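Local structure of NfrA2 (Bacillus megaterium, 5HEI) at residues A[43-47]-A[82-86]; A[138-143]-A[230-236]. The protein probably acts as an FMN-dependent, NADPH-using nitroreductase and flavin reductase of the flavin oxidoreductase frp family, able to biotransform the herbicide mesotrione. One frame throughout, in Å; residues are numbered along the deposited sequence.

Interaction 1: A[43-47]-A[82-86]; sequences GQQVT and DFNRA
Arg85 reaches across from the first turn of helix 84-92 and sets the edge of its guanidinium against the backbone of 43-47. Arg85 NH2 lies 2.9 Å from Gln44 O in a nearly straight bond (166°) that runs within both the guanidinium and the carbonyl planes. The same nitrogen also makes a weak, bent bond to Val46 O, so one NH2 joins the carbonyls of the loop end and the strand start. A bend of the Arg85 chain at chi3 (-69°) turns the guanidinium edge toward these two carbonyls. Arg85 NH1 meets Thr47 OG1 at 2.8 Å, tilted from the guanidinium plane.

Thr47 OG1 in turn donates to Asp82 OD2 (2.7 Å), arriving from above the carboxylate plane, and OD2 also bonds to Tyr186 of the second subunit. Asp82 OD1 accepts from Asn84 N at 2.8 Å. A longer bond, 3.2 Å, joins Arg85 N to Asp82 OD1. With CG anti to the backbone N (chi1 -163°), the carboxylate swings so that OD2 faces Thr47 while OD1 faces these two N-H groups.

Backbone contacts complete the join: Asp82 N donates to Gln45 O at 2.9 Å, and a water bridges Gly43 O and Asp82 O. The apolar share is small, with Gln45 CG lying over one face of the Phe83 ring, 4.0 Å from its centroid, while Gln45 OE1 bonds to Tyr225 of the second subunit.

Asp82, one residue ahead of the N-cap Phe83, thus forms an Asx turn and Asx motif where antiparallel neighbours 46-51 and 75-82 of the nitroreductase-fold sheet meet helix 84-92.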
ATOM      1  N   GLY A  43      -5.293 -13.182   3.562  1.00 62.50           N
ATOM      2  CA  GLY A  43      -4.466 -14.001   2.686  1.00 62.38           C
ATOM      3  C   GLY A  43      -2.987 -13.716   2.841  1.00 65.30           C
ATOM      4  O   GLY A  43      -2.158 -14.541   2.447  1.00 64.89           O
ATOM      5  N   GLN A  44      -2.655 -12.538   3.425  1.00 61.38           N
ATOM      6  CA  GLN A  44      -1.295 -12.066   3.710  1.00 60.97           C
ATOM      7  C   GLN A  44      -0.387 -12.240   2.478  1.00 65.24           C
ATOM      8  O   GLN A  44       0.579 -13.014   2.501  1.00 66.01           O
ATOM      9  CB  GLN A  44      -0.741 -12.755   4.975  1.00 63.01           C
ATOM     10  CG  GLN A  44      -1.583 -12.514   6.227  1.00 69.49           C
ATOM     11  CD  GLN A  44      -1.554 -13.696   7.161  1.00 77.80           C
ATOM     12  OE1 GLN A  44      -0.605 -13.896   7.923  1.00 71.45           O
ATOM     13  NE2 GLN A  44      -2.600 -14.504   7.128  1.00 67.10           N
ATOM     14  N   GLN A  45      -0.746 -11.534   1.386  1.00 60.48           N
ATOM     15  CA  GLN A  45      -0.090 -11.581   0.076  1.00 59.94           C
ATOM     16  C   GLN A  45       1.224 -10.775  -0.009  1.00 63.84           C
ATOM     17  O   GLN A  45       1.550 -10.244  -1.073  1.00 63.27           O
ATOM     18  CB  GLN A  45      -1.078 -11.150  -1.032  1.00 60.90           C
ATOM     19  CG  GLN A  45      -2.274 -12.089  -1.232  1.00 68.88           C
ATOM     20  CD  GLN A  45      -3.493 -11.765  -0.393  1.00 79.37           C
ATOM     21  OE1 GLN A  45      -4.366 -12.610  -0.202  1.00 73.48           O
ATOM     22  NE2 GLN A  45      -3.614 -10.539   0.101  1.00 69.18           N
ATOM     23  N   VAL A  46       1.976 -10.681   1.101  1.00 60.72           N
ATOM     24  CA  VAL A  46       3.244  -9.945   1.154  1.00 60.37           C
ATOM     25  C   VAL A  46       4.367 -10.835   1.687  1.00 65.81           C
ATOM     26  O   VAL A  46       4.235 -11.442   2.758  1.00 66.21           O
ATOM     27  CB  VAL A  46       3.176  -8.604   1.946  1.00 63.55           C
ATOM     28  CG1 VAL A  46       4.323  -7.677   1.561  1.00 62.76           C
ATOM     29  CG2 VAL A  46       1.841  -7.897   1.763  1.00 63.07           C
ATOM     30  N   THR A  47       5.481 -10.880   0.942  1.00 62.39           N
ATOM     31  CA  THR A  47       6.688 -11.611   1.308  1.00 62.87           C
ATOM     32  C   THR A  47       7.829 -10.607   1.456  1.00 66.64           C
ATOM     33  O   THR A  47       8.041  -9.768   0.579  1.00 65.68           O
ATOM     34  CB  THR A  47       6.918 -12.795   0.362  1.00 67.71           C
ATOM     35  OG1 THR A  47       6.075 -13.864   0.788  1.00 68.81           O
ATOM     36  CG2 THR A  47       8.354 -13.278   0.349  1.00 64.32           C
ATOM     37  N   ASP A  82       2.965 -11.885  -2.936  1.00 46.29           N
ATOM     38  CA  ASP A  82       3.070 -13.339  -2.909  1.00 46.50           C
ATOM     39  C   ASP A  82       1.741 -14.081  -3.007  1.00 52.25           C
ATOM     40  O   ASP A  82       0.904 -14.004  -2.101  1.00 52.45           O
ATOM     41  CB  ASP A  82       3.864 -13.790  -1.669  1.00 47.57           C
ATOM     42  CG  ASP A  82       4.396 -15.214  -1.696  1.00 51.85           C
ATOM     43  OD1 ASP A  82       3.604 -16.145  -1.982  1.00 51.77           O
ATOM     44  OD2 ASP A  82       5.574 -15.409  -1.345  1.00 55.64           O
ATOM     45  N   PHE A  83       1.590 -14.856  -4.093  1.00 49.27           N
ATOM     46  CA  PHE A  83       0.440 -15.715  -4.359  1.00 49.89           C
ATOM     47  C   PHE A  83       0.889 -17.179  -4.434  1.00 55.83           C
ATOM     48  O   PHE A  83       0.109 -18.050  -4.834  1.00 56.17           O
ATOM     49  CB  PHE A  83      -0.314 -15.257  -5.622  1.00 51.30           C
ATOM     50  CG  PHE A  83      -1.217 -14.074  -5.373  1.00 51.39           C
ATOM     51  CD1 PHE A  83      -0.730 -12.774  -5.458  1.00 52.98           C
ATOM     52  CD2 PHE A  83      -2.552 -14.258  -5.037  1.00 53.57           C
ATOM     53  CE1 PHE A  83      -1.558 -11.681  -5.201  1.00 52.86           C
ATOM     54  CE2 PHE A  83      -3.384 -13.164  -4.790  1.00 55.62           C
ATOM     55  CZ  PHE A  83      -2.884 -11.883  -4.880  1.00 52.46           C
ATOM     56  N   ASN A  84       2.154 -17.446  -4.018  1.00 53.18           N
ATOM     57  CA  ASN A  84       2.726 -18.794  -3.966  1.00 54.62           C
ATOM     58  C   ASN A  84       2.148 -19.523  -2.756  1.00 59.67           C
ATOM     59  O   ASN A  84       1.943 -20.736  -2.824  1.00 60.65           O
ATOM     60  CB  ASN A  84       4.257 -18.766  -3.909  1.00 52.67           C
ATOM     61  CG  ASN A  84       4.888 -20.134  -3.951  1.00 67.17           C
ATOM     62  OD1 ASN A  84       4.664 -20.923  -4.876  1.00 60.58           O
ATOM     63  ND2 ASN A  84       5.674 -20.454  -2.933  1.00 56.61           N
ATOM     64  N   ARG A  85       1.866 -18.778  -1.661  1.00 55.34           N
ATOM     65  CA  ARG A  85       1.235 -19.328  -0.461  1.00 55.96           C
ATOM     66  C   ARG A  85      -0.203 -19.709  -0.812  1.00 62.01           C
ATOM     67  O   ARG A  85      -0.660 -20.784  -0.416  1.00 63.84           O
ATOM     68  CB  ARG A  85       1.274 -18.332   0.705  1.00 54.12           C
ATOM     69  CG  ARG A  85       2.601 -18.327   1.439  1.00 65.40           C
ATOM     70  CD  ARG A  85       2.560 -17.514   2.722  1.00 74.90           C
ATOM     71  NE  ARG A  85       2.434 -16.074   2.485  1.00 78.08           N
ATOM     72  CZ  ARG A  85       3.461 -15.249   2.297  1.00 88.95           C
ATOM     73  NH1 ARG A  85       4.704 -15.711   2.304  1.00 77.21           N
ATOM     74  NH2 ARG A  85       3.250 -13.956   2.092  1.00 73.30           N
ATOM     75  N   ALA A  86      -0.886 -18.853  -1.616  1.00 57.71           N
ATOM     76  CA  ALA A  86      -2.246 -19.075  -2.123  1.00 58.07           C
ATOM     77  C   ALA A  86      -2.275 -20.314  -3.029  1.00 63.56           C
ATOM     78  O   ALA A  86      -3.277 -21.032  -3.047  1.00 64.68           O
ATOM     79  CB  ALA A  86      -2.722 -17.851  -2.894  1.00 57.54           C
TER
HETATM   80  O   HOH W   1      -0.355 -15.558   0.087  1.00 16.32           O

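Interaction 2: A[138-143]-A[230-236]; sequences RRKPLE and YPEVRAM
Tyr230 lays its ring on the backbone of Arg138 and Arg139, and from there two helix N-termini of the nitroreductase fold pack together: the first turn of helix 141-148 against that of the C-terminal helix 233-239. The tightly packed part begins at this ring. Arg139 CA stands over one face, 3.8 Å from the centroid of the Tyr230 ring and 22° off the normal, a CH-pi contact, and Arg138 O lies over the same face, 3.6 Å from Tyr230 CG. Arg139 CB still rests against the ring; only the guanidinium ends lead elsewhere, that of Arg138 to a salt bridge with Glu104 of the second subunit and that of Arg139 to Leu63 O.

Pro141 continues the close packing as a wedge between Glu232 and Met236. Its CD rests 3.7 Å from Glu232 CB, and its CG approaches Glu232 O, the carbonyl that accepts Met236 N within the turn. Pro141 CB meets Met236 SD at 3.7 Å, with the two side chains crossing at about a right angle. Met236 also packs on Phe155 and Pro156 of strand 154-163, tying the pair of helix ends to the sheet.

Leu142 and Glu232 are partly exposed yet well packed. Leu142 reaches with both methyls: CD2 lies 4.0 Å from both Ala235 O and Met236 CA, while CD1 comes near Glu232 OE1. Glu232, at the N-cap position, extends its chain beyond CG.

Only at the Glu143 end does the contact thin into a loose outer margin. There Glu143 meets Glu232, with the carboxylate planes nearly coplanar; the closeness of like charges may raise the proton affinity of one of them. Glu143 OE1 and Glu232 OE1 stand 3.9 Å apart.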
ATOM      1  N   ARG A 138      11.738  -2.287  -9.820  1.00 53.26           N
ATOM      2  CA  ARG A 138      11.015  -2.607 -11.048  1.00 52.97           C
ATOM      3  C   ARG A 138      11.738  -2.077 -12.307  1.00 56.63           C
ATOM      4  O   ARG A 138      11.182  -2.160 -13.406  1.00 57.41           O
ATOM      5  CB  ARG A 138       9.566  -2.098 -10.970  1.00 53.15           C
ATOM      6  CG  ARG A 138       8.661  -2.943 -10.070  1.00 60.71           C
ATOM      7  CD  ARG A 138       7.378  -2.215  -9.740  1.00 67.21           C
ATOM      8  NE  ARG A 138       7.607  -1.111  -8.808  1.00 77.36           N
ATOM      9  CZ  ARG A 138       6.824  -0.044  -8.700  1.00 95.30           C
ATOM     10  NH1 ARG A 138       5.756   0.085  -9.476  1.00 82.50           N
ATOM     11  NH2 ARG A 138       7.109   0.907  -7.822  1.00 86.87           N
ATOM     12  N   ARG A 139      12.985  -1.552 -12.146  1.00 51.92           N
ATOM     13  CA  ARG A 139      13.836  -1.065 -13.242  1.00 52.00           C
ATOM     14  C   ARG A 139      14.284  -2.266 -14.065  1.00 55.20           C
ATOM     15  O   ARG A 139      14.036  -2.311 -15.269  1.00 56.21           O
ATOM     16  CB  ARG A 139      15.054  -0.281 -12.705  1.00 51.70           C
ATOM     17  CG  ARG A 139      15.856   0.439 -13.782  1.00 59.03           C
ATOM     18  CD  ARG A 139      17.089   1.094 -13.205  1.00 65.71           C
ATOM     19  NE  ARG A 139      18.176   1.145 -14.181  1.00 80.96           N
ATOM     20  CZ  ARG A 139      19.096   0.197 -14.323  1.00100.99           C
ATOM     21  NH1 ARG A 139      19.072  -0.884 -13.553  1.00 87.69           N
ATOM     22  NH2 ARG A 139      20.052   0.323 -15.236  1.00 92.32           N
ATOM     23  N   LYS A 140      14.950  -3.222 -13.402  1.00 50.12           N
ATOM     24  CA  LYS A 140      15.414  -4.482 -13.961  1.00 50.37           C
ATOM     25  C   LYS A 140      14.795  -5.545 -13.034  1.00 53.31           C
ATOM     26  O   LYS A 140      15.461  -6.016 -12.110  1.00 52.56           O
ATOM     27  CB  LYS A 140      16.958  -4.529 -14.021  1.00 53.80           C
ATOM     28  CG  LYS A 140      17.549  -3.561 -15.057  1.00 64.59           C
ATOM     29  CD  LYS A 140      19.040  -3.768 -15.321  1.00 70.95           C
ATOM     30  CE  LYS A 140      19.550  -2.931 -16.471  1.00 75.29           C
ATOM     31  NZ  LYS A 140      21.029  -3.021 -16.616  1.00 79.58           N
ATOM     32  N   PRO A 141      13.473  -5.842 -13.189  1.00 49.50           N
ATOM     33  CA  PRO A 141      12.823  -6.778 -12.260  1.00 48.63           C
ATOM     34  C   PRO A 141      13.070  -8.255 -12.529  1.00 55.07           C
ATOM     35  O   PRO A 141      12.965  -9.051 -11.592  1.00 54.74           O
ATOM     36  CB  PRO A 141      11.345  -6.410 -12.366  1.00 49.06           C
ATOM     37  CG  PRO A 141      11.182  -5.860 -13.731  1.00 53.90           C
ATOM     38  CD  PRO A 141      12.513  -5.345 -14.203  1.00 50.64           C
ATOM     39  N   LEU A 142      13.369  -8.629 -13.796  1.00 53.55           N
ATOM     40  CA  LEU A 142      13.656 -10.017 -14.168  1.00 54.93           C
ATOM     41  C   LEU A 142      14.975 -10.472 -13.535  1.00 59.23           C
ATOM     42  O   LEU A 142      15.096 -11.637 -13.148  1.00 58.86           O
ATOM     43  CB  LEU A 142      13.668 -10.207 -15.695  1.00 56.66           C
ATOM     44  CG  LEU A 142      12.366  -9.867 -16.450  1.00 61.24           C
ATOM     45  CD1 LEU A 142      12.632  -9.661 -17.926  1.00 63.29           C
ATOM     46  CD2 LEU A 142      11.294 -10.933 -16.254  1.00 62.96           C
ATOM     47  N   GLU A 143      15.937  -9.532 -13.379  1.00 56.38           N
ATOM     48  CA  GLU A 143      17.233  -9.776 -12.738  1.00 57.43           C
ATOM     49  C   GLU A 143      17.056  -9.871 -11.222  1.00 60.61           C
ATOM     50  O   GLU A 143      17.811 -10.597 -10.570  1.00 61.56           O
ATOM     51  CB  GLU A 143      18.249  -8.678 -13.084  1.00 59.50           C
ATOM     52  CG  GLU A 143      18.705  -8.700 -14.531  1.00 72.04           C
ATOM     53  CD  GLU A 143      17.932  -7.791 -15.466  1.00 94.02           C
ATOM     54  OE1 GLU A 143      16.703  -7.981 -15.621  1.00 89.03           O
ATOM     55  OE2 GLU A 143      18.574  -6.912 -16.082  1.00 90.79           O
ATOM     56  N   TYR A 230       9.469   2.401 -16.820  1.00 74.60           N
ATOM     57  CA  TYR A 230       9.728   0.990 -16.523  1.00 74.31           C
ATOM     58  C   TYR A 230       8.952   0.086 -17.498  1.00 79.32           C
ATOM     59  O   TYR A 230       7.772  -0.209 -17.274  1.00 78.32           O
ATOM     60  CB  TYR A 230       9.472   0.646 -15.041  1.00 74.05           C
ATOM     61  CG  TYR A 230      10.433   1.284 -14.054  1.00 75.62           C
ATOM     62  CD1 TYR A 230      11.700   1.708 -14.453  1.00 78.77           C
ATOM     63  CD2 TYR A 230      10.100   1.411 -12.708  1.00 75.22           C
ATOM     64  CE1 TYR A 230      12.581   2.306 -13.553  1.00 79.57           C
ATOM     65  CE2 TYR A 230      10.983   1.983 -11.792  1.00 76.13           C
ATOM     66  CZ  TYR A 230      12.227   2.424 -12.219  1.00 84.56           C
ATOM     67  OH  TYR A 230      13.107   2.992 -11.325  1.00 84.89           O
ATOM     68  N   PRO A 231       9.596  -0.310 -18.624  1.00 77.31           N
ATOM     69  CA  PRO A 231       8.896  -1.126 -19.635  1.00 77.78           C
ATOM     70  C   PRO A 231       8.717  -2.605 -19.291  1.00 80.88           C
ATOM     71  O   PRO A 231       7.755  -3.226 -19.752  1.00 80.67           O
ATOM     72  CB  PRO A 231       9.767  -0.964 -20.889  1.00 81.44           C
ATOM     73  CG  PRO A 231      10.840   0.046 -20.532  1.00 86.09           C
ATOM     74  CD  PRO A 231      10.974  -0.009 -19.054  1.00 79.95           C
ATOM     75  N   GLU A 232       9.648  -3.173 -18.499  1.00 76.67           N
ATOM     76  CA  GLU A 232       9.660  -4.586 -18.104  1.00 75.99           C
ATOM     77  C   GLU A 232       8.608  -4.984 -17.046  1.00 76.82           C
ATOM     78  O   GLU A 232       8.691  -6.095 -16.519  1.00 75.91           O
ATOM     79  CB  GLU A 232      11.075  -4.992 -17.644  1.00 77.85           C
ATOM     80  CG  GLU A 232      12.088  -5.194 -18.759  1.00 91.08           C
ATOM     81  CD  GLU A 232      13.517  -5.351 -18.266  1.00118.15           C
ATOM     82  OE1 GLU A 232      13.833  -6.402 -17.661  1.00109.13           O
ATOM     83  OE2 GLU A 232      14.319  -4.412 -18.473  1.00118.87           O
ATOM     84  N   VAL A 233       7.623  -4.104 -16.747  1.00 72.01           N
ATOM     85  CA  VAL A 233       6.575  -4.358 -15.746  1.00 70.49           C
ATOM     86  C   VAL A 233       5.642  -5.522 -16.150  1.00 74.82           C
ATOM     87  O   VAL A 233       5.487  -6.460 -15.365  1.00 73.69           O
ATOM     88  CB  VAL A 233       5.818  -3.075 -15.299  1.00 73.45           C
ATOM     89  CG1 VAL A 233       4.676  -3.405 -14.344  1.00 72.31           C
ATOM     90  CG2 VAL A 233       6.765  -2.079 -14.646  1.00 72.76           C
ATOM     91  N   ARG A 234       5.052  -5.474 -17.368  1.00 72.25           N
ATOM     92  CA  ARG A 234       4.178  -6.543 -17.867  1.00 72.73           C
ATOM     93  C   ARG A 234       4.964  -7.849 -18.075  1.00 77.29           C
ATOM     94  O   ARG A 234       4.454  -8.924 -17.746  1.00 77.50           O
ATOM     95  CB  ARG A 234       3.439  -6.129 -19.153  1.00 73.78           C
ATOM     96  CG  ARG A 234       2.367  -7.129 -19.576  1.00 83.26           C
ATOM     97  CD  ARG A 234       1.410  -6.604 -20.615  1.00 93.69           C
ATOM     98  NE  ARG A 234       0.524  -7.676 -21.073  1.00103.95           N
ATOM     99  CZ  ARG A 234      -0.620  -7.489 -21.723  1.00119.18           C
ATOM    100  NH1 ARG A 234      -1.042  -6.262 -22.000  1.00106.86           N
ATOM    101  NH2 ARG A 234      -1.355  -8.527 -22.094  1.00107.51           N
ATOM    102  N   ALA A 235       6.209  -7.741 -18.595  1.00 73.44           N
ATOM    103  CA  ALA A 235       7.118  -8.869 -18.829  1.00 73.68           C
ATOM    104  C   ALA A 235       7.430  -9.627 -17.528  1.00 75.59           C
ATOM    105  O   ALA A 235       7.551 -10.853 -17.556  1.00 76.33           O
ATOM    106  CB  ALA A 235       8.409  -8.372 -19.463  1.00 75.24           C
ATOM    107  N   MET A 236       7.544  -8.886 -16.398  1.00 69.29           N
ATOM    108  CA  MET A 236       7.803  -9.397 -15.049  1.00 67.80           C
ATOM    109  C   MET A 236       6.609 -10.233 -14.535  1.00 71.11           C
ATOM    110  O   MET A 236       6.826 -11.350 -14.060  1.00 71.37           O
ATOM    111  CB  MET A 236       8.152  -8.226 -14.093  1.00 68.61           C
ATOM    112  CG  MET A 236       8.016  -8.539 -12.605  1.00 70.93           C
ATOM    113  SD  MET A 236       7.845  -7.075 -11.543  1.00 73.46           S
ATOM    114  CE  MET A 236       6.253  -6.462 -12.054  1.00 69.74           C
TER

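In the fold
Interaction 1 is buried throughout, whereas interaction 2 is only partly buried, with a margin at the surface. Their centres lie 20 Å apart and they do not touch. Interaction 1 joins the start of strand 46-51 to the end of strand 75-82 and the start of helix 84-92, by charged and hydroxyl groups bonded to one another and to backbone carbonyls; interaction 2 joins two helix starts by ring, proline and methionine packing, without hydrogen bonds between its segments. No helix or strand is shared, though strand 154-163 borders both. Each also meets the second subunit and sits near bound FMN, the side chain of Gln44 about 7 Å and that of Arg138 about 5 Å from it.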